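Local coordinates for protein HslVU complex proteolytic subunit, putative (Trypanosoma brucei brucei, PDB 4HNZ) that forms the proteolytic chamber of the mitochondrial HslVU complex, hydrolysing proteins unfolded by HslU and so regulating levels of the DNA helicase PIF2 in mitochondrial DNA replication, at residues I3-L14 / I96-L104. Residues are numbered along the deposited sequence; the frame is centred on the assembly and turned at random.
Sequences ILSVRKGDTVVL and IVCSAEETL
Arg-7 reaches from the hairpin 3-14 into the turn of 96-104 and supplies every direct hydrogen bond between them. Its chain runs extended from the backbone, then bends at chi3 (-75°), which turns the N-H edge of the guanidinium to the turn. Arg-7 NH1 and NH2 grip Thr-103 OG1 end-on, at 2.7 and 2.9 Å, with the oxygen tilted slightly from the guanidinium plane. Arg-7 NE donates to the carbonyl O of Ala-100 at 3.3 Å, while NH2 adds a weak bond to Ser-99 O at the group's edge. Val-12 CG2 lies over one face and Glu-101 O over the opposite one, both offset toward the rim. The turn is itself braced by an ST motif, Glu-102 N donating to Ser-99 OG at 2.9 Å.

Deeper in, a water links Ser-5 OG (2.8 Å) to Thr-103 OG1. The same serine oxygen, set anti to its own nitrogen (chi1 177°), lies 3.4 Å from Cys-98 SG.

The remaining contact is apolar. Leu-14 CD1 meets Ile-96 CG2 at 4.0 Å and also packs on Cys-98 SG, which Val-12 CG2, two residues earlier in the strand, also approaches. Ile-96 CD1 reaches Ile-3 CG2, and Val-121 and Ile-123 of strand 120-123 also touch Ile-96.

Strands 3-8 and 96-98 belong to different antiparallel sheets, their axes 32° apart. Face-to-face packing of two such sheets, with helices 71-84 and 145-159 on their outer sides, is the four-layer alpha-beta-beta-alpha sandwich of the Ntn-hydrolase fold of proteasome-type subunits, here with the Ile-3 side chain about 4 Å from that of Thr-1, the probable catalytic residue.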
ATOM      1  N   ILE A   3     -25.662 -16.230 -13.378  1.00 12.56           N
ATOM      2  CA  ILE A   3     -26.991 -16.594 -13.098  1.00 12.89           C
ATOM      3  C   ILE A   3     -27.863 -15.580 -13.818  1.00 12.94           C
ATOM      4  O   ILE A   3     -27.681 -14.369 -13.651  1.00 13.31           O
ATOM      5  CB  ILE A   3     -27.346 -16.513 -11.597  1.00 13.34           C
ATOM      6  CG1 ILE A   3     -26.294 -17.131 -10.709  1.00 12.99           C
ATOM      7  CG2 ILE A   3     -28.689 -17.173 -11.318  1.00 13.59           C
ATOM      8  CD1 ILE A   3     -26.133 -18.590 -10.893  1.00 13.28           C
ATOM      9  N   LEU A   4     -28.852 -16.068 -14.566  1.00 13.21           N
ATOM     10  CA  LEU A   4     -29.696 -15.222 -15.383  1.00 13.18           C
ATOM     11  C   LEU A   4     -31.122 -15.651 -15.250  1.00 14.09           C
ATOM     12  O   LEU A   4     -31.454 -16.854 -15.312  1.00 14.26           O
ATOM     13  CB  LEU A   4     -29.272 -15.335 -16.819  1.00 13.10           C
ATOM     14  CG  LEU A   4     -30.204 -14.686 -17.811  1.00 13.67           C
ATOM     15  CD1 LEU A   4     -30.164 -13.184 -17.658  1.00 13.71           C
ATOM     16  CD2 LEU A   4     -29.853 -15.042 -19.247  1.00 13.92           C
ATOM     17  N   SER A   5     -32.002 -14.682 -15.074  1.00 14.67           N
ATOM     18  CA  SER A   5     -33.449 -14.928 -15.058  1.00 15.53           C
ATOM     19  C   SER A   5     -34.105 -14.062 -16.126  1.00 16.19           C
ATOM     20  O   SER A   5     -33.843 -12.873 -16.212  1.00 15.94           O
ATOM     21  CB  SER A   5     -34.033 -14.553 -13.692  1.00 15.60           C
ATOM     22  OG  SER A   5     -35.448 -14.719 -13.677  1.00 17.98           O
ATOM     23  N   VAL A   6     -34.988 -14.655 -16.922  1.00 17.32           N
ATOM     24  CA  VAL A   6     -35.782 -13.934 -17.896  1.00 18.27           C
ATOM     25  C   VAL A   6     -37.274 -14.283 -17.751  1.00 19.66           C
ATOM     26  O   VAL A   6     -37.626 -15.450 -17.732  1.00 19.41           O
ATOM     27  CB  VAL A   6     -35.387 -14.355 -19.318  1.00 18.90           C
ATOM     28  CG1 VAL A   6     -36.170 -13.583 -20.341  1.00 19.56           C
ATOM     29  CG2 VAL A   6     -33.881 -14.168 -19.525  1.00 18.79           C
ATOM     30  N   ARG A   7     -38.103 -13.269 -17.603  1.00 20.90           N
ATOM     31  CA  ARG A   7     -39.518 -13.422 -17.565  1.00 23.63           C
ATOM     32  C   ARG A   7     -40.043 -12.835 -18.867  1.00 24.23           C
ATOM     33  O   ARG A   7     -39.816 -11.671 -19.151  1.00 24.10           O
ATOM     34  CB  ARG A   7     -40.115 -12.668 -16.351  1.00 25.01           C
ATOM     35  CG  ARG A   7     -41.636 -12.693 -16.268  1.00 26.72           C
ATOM     36  CD  ARG A   7     -42.183 -12.024 -14.981  1.00 28.28           C
ATOM     37  NE  ARG A   7     -41.991 -12.889 -13.815  1.00 30.23           N
ATOM     38  CZ  ARG A   7     -40.993 -12.788 -12.931  1.00 32.54           C
ATOM     39  NH1 ARG A   7     -40.085 -11.817 -13.036  1.00 34.07           N
ATOM     40  NH2 ARG A   7     -40.878 -13.677 -11.923  1.00 32.76           N
ATOM     41  N   LYS A   8     -40.764 -13.637 -19.624  1.00 24.80           N
ATOM     42  CA  LYS A   8     -41.495 -13.144 -20.776  1.00 26.00           C
ATOM     43  C   LYS A   8     -42.833 -13.892 -20.925  1.00 27.43           C
ATOM     44  O   LYS A   8     -42.863 -15.122 -20.980  1.00 26.23           O
ATOM     45  CB  LYS A   8     -40.687 -13.293 -22.067  1.00 25.73           C
ATOM     46  CG  LYS A   8     -41.393 -12.754 -23.316  1.00 26.42           C
ATOM     47  CD  LYS A   8     -40.530 -12.953 -24.548  1.00 27.19           C
ATOM     48  CE  LYS A   8     -41.058 -12.255 -25.792  1.00 28.11           C
ATOM     49  NZ  LYS A   8     -39.975 -12.100 -26.841  1.00 28.52           N
ATOM     50  N   GLY A   9     -43.929 -13.121 -21.038  1.00 29.70           N
ATOM     51  CA  GLY A   9     -45.272 -13.683 -21.018  1.00 31.07           C
ATOM     52  C   GLY A   9     -45.483 -14.350 -19.672  1.00 32.07           C
ATOM     53  O   GLY A   9     -45.117 -13.810 -18.612  1.00 30.44           O
ATOM     54  N   ASP A  10     -46.038 -15.552 -19.701  1.00 35.11           N
ATOM     55  CA  ASP A  10     -46.354 -16.263 -18.454  1.00 37.49           C
ATOM     56  C   ASP A  10     -45.268 -17.256 -18.022  1.00 36.19           C
ATOM     57  O   ASP A  10     -45.544 -18.121 -17.174  1.00 38.60           O
ATOM     58  CB  ASP A  10     -47.712 -16.963 -18.572  1.00 40.74           C
ATOM     59  CG  ASP A  10     -48.852 -15.978 -18.664  1.00 42.75           C
ATOM     60  OD1 ASP A  10     -48.812 -14.965 -17.922  1.00 44.91           O
ATOM     61  OD2 ASP A  10     -49.754 -16.199 -19.500  1.00 46.46           O
ATOM     62  N   THR A  11     -44.041 -17.090 -18.551  1.00 32.86           N
ATOM     63  CA  THR A  11     -42.956 -17.979 -18.231  1.00 29.63           C
ATOM     64  C   THR A  11     -41.830 -17.176 -17.644  1.00 27.85           C
ATOM     65  O   THR A  11     -41.515 -16.095 -18.107  1.00 27.44           O
ATOM     66  CB  THR A  11     -42.462 -18.724 -19.469  1.00 29.10           C
ATOM     67  OG1 THR A  11     -43.545 -19.460 -20.046  1.00 31.03           O
ATOM     68  CG2 THR A  11     -41.377 -19.699 -19.100  1.00 27.60           C
ATOM     69  N   VAL A  12     -41.233 -17.706 -16.584  1.00 27.11           N
ATOM     70  CA  VAL A  12     -39.960 -17.186 -16.104  1.00 26.42           C
ATOM     71  C   VAL A  12     -38.957 -18.350 -16.059  1.00 24.89           C
ATOM     72  O   VAL A  12     -39.293 -19.460 -15.621  1.00 24.70           O
ATOM     73  CB  VAL A  12     -40.088 -16.457 -14.733  1.00 26.62           C
ATOM     74  CG1 VAL A  12     -40.538 -17.399 -13.623  1.00 27.62           C
ATOM     75  CG2 VAL A  12     -38.793 -15.805 -14.356  1.00 25.51           C
ATOM     76  N   VAL A  13     -37.747 -18.097 -16.513  1.00 22.99           N
ATOM     77  CA  VAL A  13     -36.724 -19.111 -16.432  1.00 22.34           C
ATOM     78  C   VAL A  13     -35.564 -18.563 -15.622  1.00 20.80           C
ATOM     79  O   VAL A  13     -35.381 -17.355 -15.500  1.00 20.17           O
ATOM     80  CB  VAL A  13     -36.245 -19.583 -17.826  1.00 23.34           C
ATOM     81  CG1 VAL A  13     -37.418 -20.080 -18.679  1.00 24.43           C
ATOM     82  CG2 VAL A  13     -35.525 -18.459 -18.550  1.00 23.24           C
ATOM     83  N   LEU A  14     -34.822 -19.486 -15.023  1.00 20.94           N
ATOM     84  CA  LEU A  14     -33.657 -19.205 -14.223  1.00 19.78           C
ATOM     85  C   LEU A  14     -32.604 -20.183 -14.639  1.00 19.00           C
ATOM     86  O   LEU A  14     -32.821 -21.379 -14.644  1.00 18.85           O
ATOM     87  CB  LEU A  14     -33.982 -19.356 -12.731  1.00 20.58           C
ATOM     88  CG  LEU A  14     -32.838 -19.017 -11.779  1.00 20.85           C
ATOM     89  CD1 LEU A  14     -32.530 -17.536 -11.806  1.00 20.27           C
ATOM     90  CD2 LEU A  14     -33.163 -19.420 -10.324  1.00 21.48           C
ATOM     91  N   ILE A  96     -30.371 -14.660  -6.703  1.00 15.50           N
ATOM     92  CA  ILE A  96     -31.593 -14.305  -7.417  1.00 15.90           C
ATOM     93  C   ILE A  96     -32.663 -15.257  -6.948  1.00 16.43           C
ATOM     94  O   ILE A  96     -32.467 -16.480  -6.952  1.00 15.34           O
ATOM     95  CB  ILE A  96     -31.447 -14.449  -8.929  1.00 15.69           C
ATOM     96  CG1 ILE A  96     -30.499 -13.394  -9.455  1.00 15.02           C
ATOM     97  CG2 ILE A  96     -32.792 -14.227  -9.594  1.00 16.44           C
ATOM     98  CD1 ILE A  96     -30.258 -13.461 -10.952  1.00 15.31           C
ATOM     99  N   VAL A  97     -33.808 -14.687  -6.564  1.00 17.97           N
ATOM    100  CA  VAL A  97     -34.964 -15.467  -6.119  1.00 19.34           C
ATOM    101  C   VAL A  97     -36.075 -15.253  -7.124  1.00 20.40           C
ATOM    102  O   VAL A  97     -36.482 -14.114  -7.321  1.00 19.38           O
ATOM    103  CB  VAL A  97     -35.550 -14.967  -4.780  1.00 20.91           C
ATOM    104  CG1 VAL A  97     -36.322 -16.089  -4.076  1.00 21.94           C
ATOM    105  CG2 VAL A  97     -34.494 -14.436  -3.881  1.00 21.09           C
ATOM    106  N   CYS A  98     -36.668 -16.346  -7.604  1.00 22.47           N
ATOM    107  CA  CYS A  98     -37.822 -16.311  -8.477  1.00 24.90           C
ATOM    108  C   CYS A  98     -39.039 -17.039  -8.001  1.00 24.64           C
ATOM    109  O   CYS A  98     -38.969 -18.152  -7.502  1.00 23.09           O
ATOM    110  CB  CYS A  98     -37.506 -17.035  -9.775  1.00 27.72           C
ATOM    111  SG  CYS A  98     -36.382 -16.129 -10.769  1.00 32.16           S
ATOM    112  N   SER A  99     -40.167 -16.371  -8.189  1.00 26.57           N
ATOM    113  CA  SER A  99     -41.445 -17.020  -8.221  1.00 27.61           C
ATOM    114  C   SER A  99     -42.026 -16.724  -9.594  1.00 29.82           C
ATOM    115  O   SER A  99     -41.429 -16.015 -10.412  1.00 26.04           O
ATOM    116  CB  SER A  99     -42.357 -16.495  -7.130  1.00 26.82           C
ATOM    117  OG  SER A  99     -42.688 -15.163  -7.395  1.00 26.47           O
ATOM    118  N   ALA A 100     -43.223 -17.256  -9.833  1.00 34.36           N
ATOM    119  CA  ALA A 100     -43.934 -16.982 -11.076  1.00 37.12           C
ATOM    120  C   ALA A 100     -44.229 -15.490 -11.158  1.00 37.89           C
ATOM    121  O   ALA A 100     -44.036 -14.888 -12.211  1.00 39.02           O
ATOM    122  CB  ALA A 100     -45.204 -17.801 -11.165  1.00 38.26           C
ATOM    123  N   GLU A 101     -44.594 -14.889 -10.032  1.00 40.88           N
ATOM    124  CA  GLU A 101     -44.919 -13.459  -9.987  1.00 45.20           C
ATOM    125  C   GLU A 101     -43.699 -12.531  -9.956  1.00 40.89           C
ATOM    126  O   GLU A 101     -43.673 -11.544 -10.681  1.00 42.23           O
ATOM    127  CB  GLU A 101     -45.811 -13.136  -8.766  1.00 50.98           C
ATOM    128  CG  GLU A 101     -47.283 -13.491  -8.936  1.00 58.21           C
ATOM    129  CD  GLU A 101     -47.488 -14.948  -9.297  1.00 63.56           C
ATOM    130  OE1 GLU A 101     -46.836 -15.806  -8.643  1.00 61.86           O
ATOM    131  OE2 GLU A 101     -48.252 -15.227 -10.271  1.00 68.57           O
ATOM    132  N   GLU A 102     -42.715 -12.842  -9.112  1.00 37.78           N
ATOM    133  CA  GLU A 102     -41.689 -11.892  -8.707  1.00 34.36           C
ATOM    134  C   GLU A 102     -40.300 -12.465  -8.904  1.00 29.15           C
ATOM    135  O   GLU A 102     -40.051 -13.645  -8.681  1.00 30.36           O
ATOM    136  CB  GLU A 102     -41.846 -11.496  -7.207  1.00 38.88           C
ATOM    137  CG  GLU A 102     -43.194 -10.890  -6.775  1.00 47.89           C
ATOM    138  CD  GLU A 102     -43.455 -10.963  -5.249  1.00 53.81           C
ATOM    139  OE1 GLU A 102     -43.999 -11.984  -4.744  1.00 60.07           O
ATOM    140  OE2 GLU A 102     -43.154  -9.977  -4.527  1.00 60.78           O
ATOM    141  N   THR A 103     -39.371 -11.593  -9.280  1.00 25.08           N
ATOM    142  CA  THR A 103     -37.955 -11.881  -9.237  1.00 22.94           C
ATOM    143  C   THR A 103     -37.208 -10.786  -8.473  1.00 21.26           C
ATOM    144  O   THR A 103     -37.354  -9.593  -8.763  1.00 19.65           O
ATOM    145  CB  THR A 103     -37.355 -11.949 -10.675  1.00 23.00           C
ATOM    146  OG1 THR A 103     -38.113 -12.859 -11.489  1.00 25.18           O
ATOM    147  CG2 THR A 103     -35.958 -12.414 -10.631  1.00 22.05           C
ATOM    148  N   LEU A 104     -36.331 -11.203  -7.578  1.00 20.88           N
ATOM    149  CA  LEU A 104     -35.463 -10.294  -6.855  1.00 20.87           C
ATOM    150  C   LEU A 104     -34.027 -10.746  -6.871  1.00 19.45           C
ATOM    151  O   LEU A 104     -33.715 -11.904  -6.691  1.00 20.93           O
ATOM    152  CB  LEU A 104     -35.851 -10.203  -5.375  1.00 21.97           C
ATOM    153  CG  LEU A 104     -37.229  -9.649  -5.246  1.00 23.44           C
ATOM    154  CD1 LEU A 104     -38.135 -10.730  -4.728  1.00 25.54           C
ATOM    155  CD2 LEU A 104     -37.244  -8.438  -4.320  1.00 24.59           C
TER
HETATM  156  O   HOH W   1     -36.916 -12.407 -14.280  1.00 19.88           O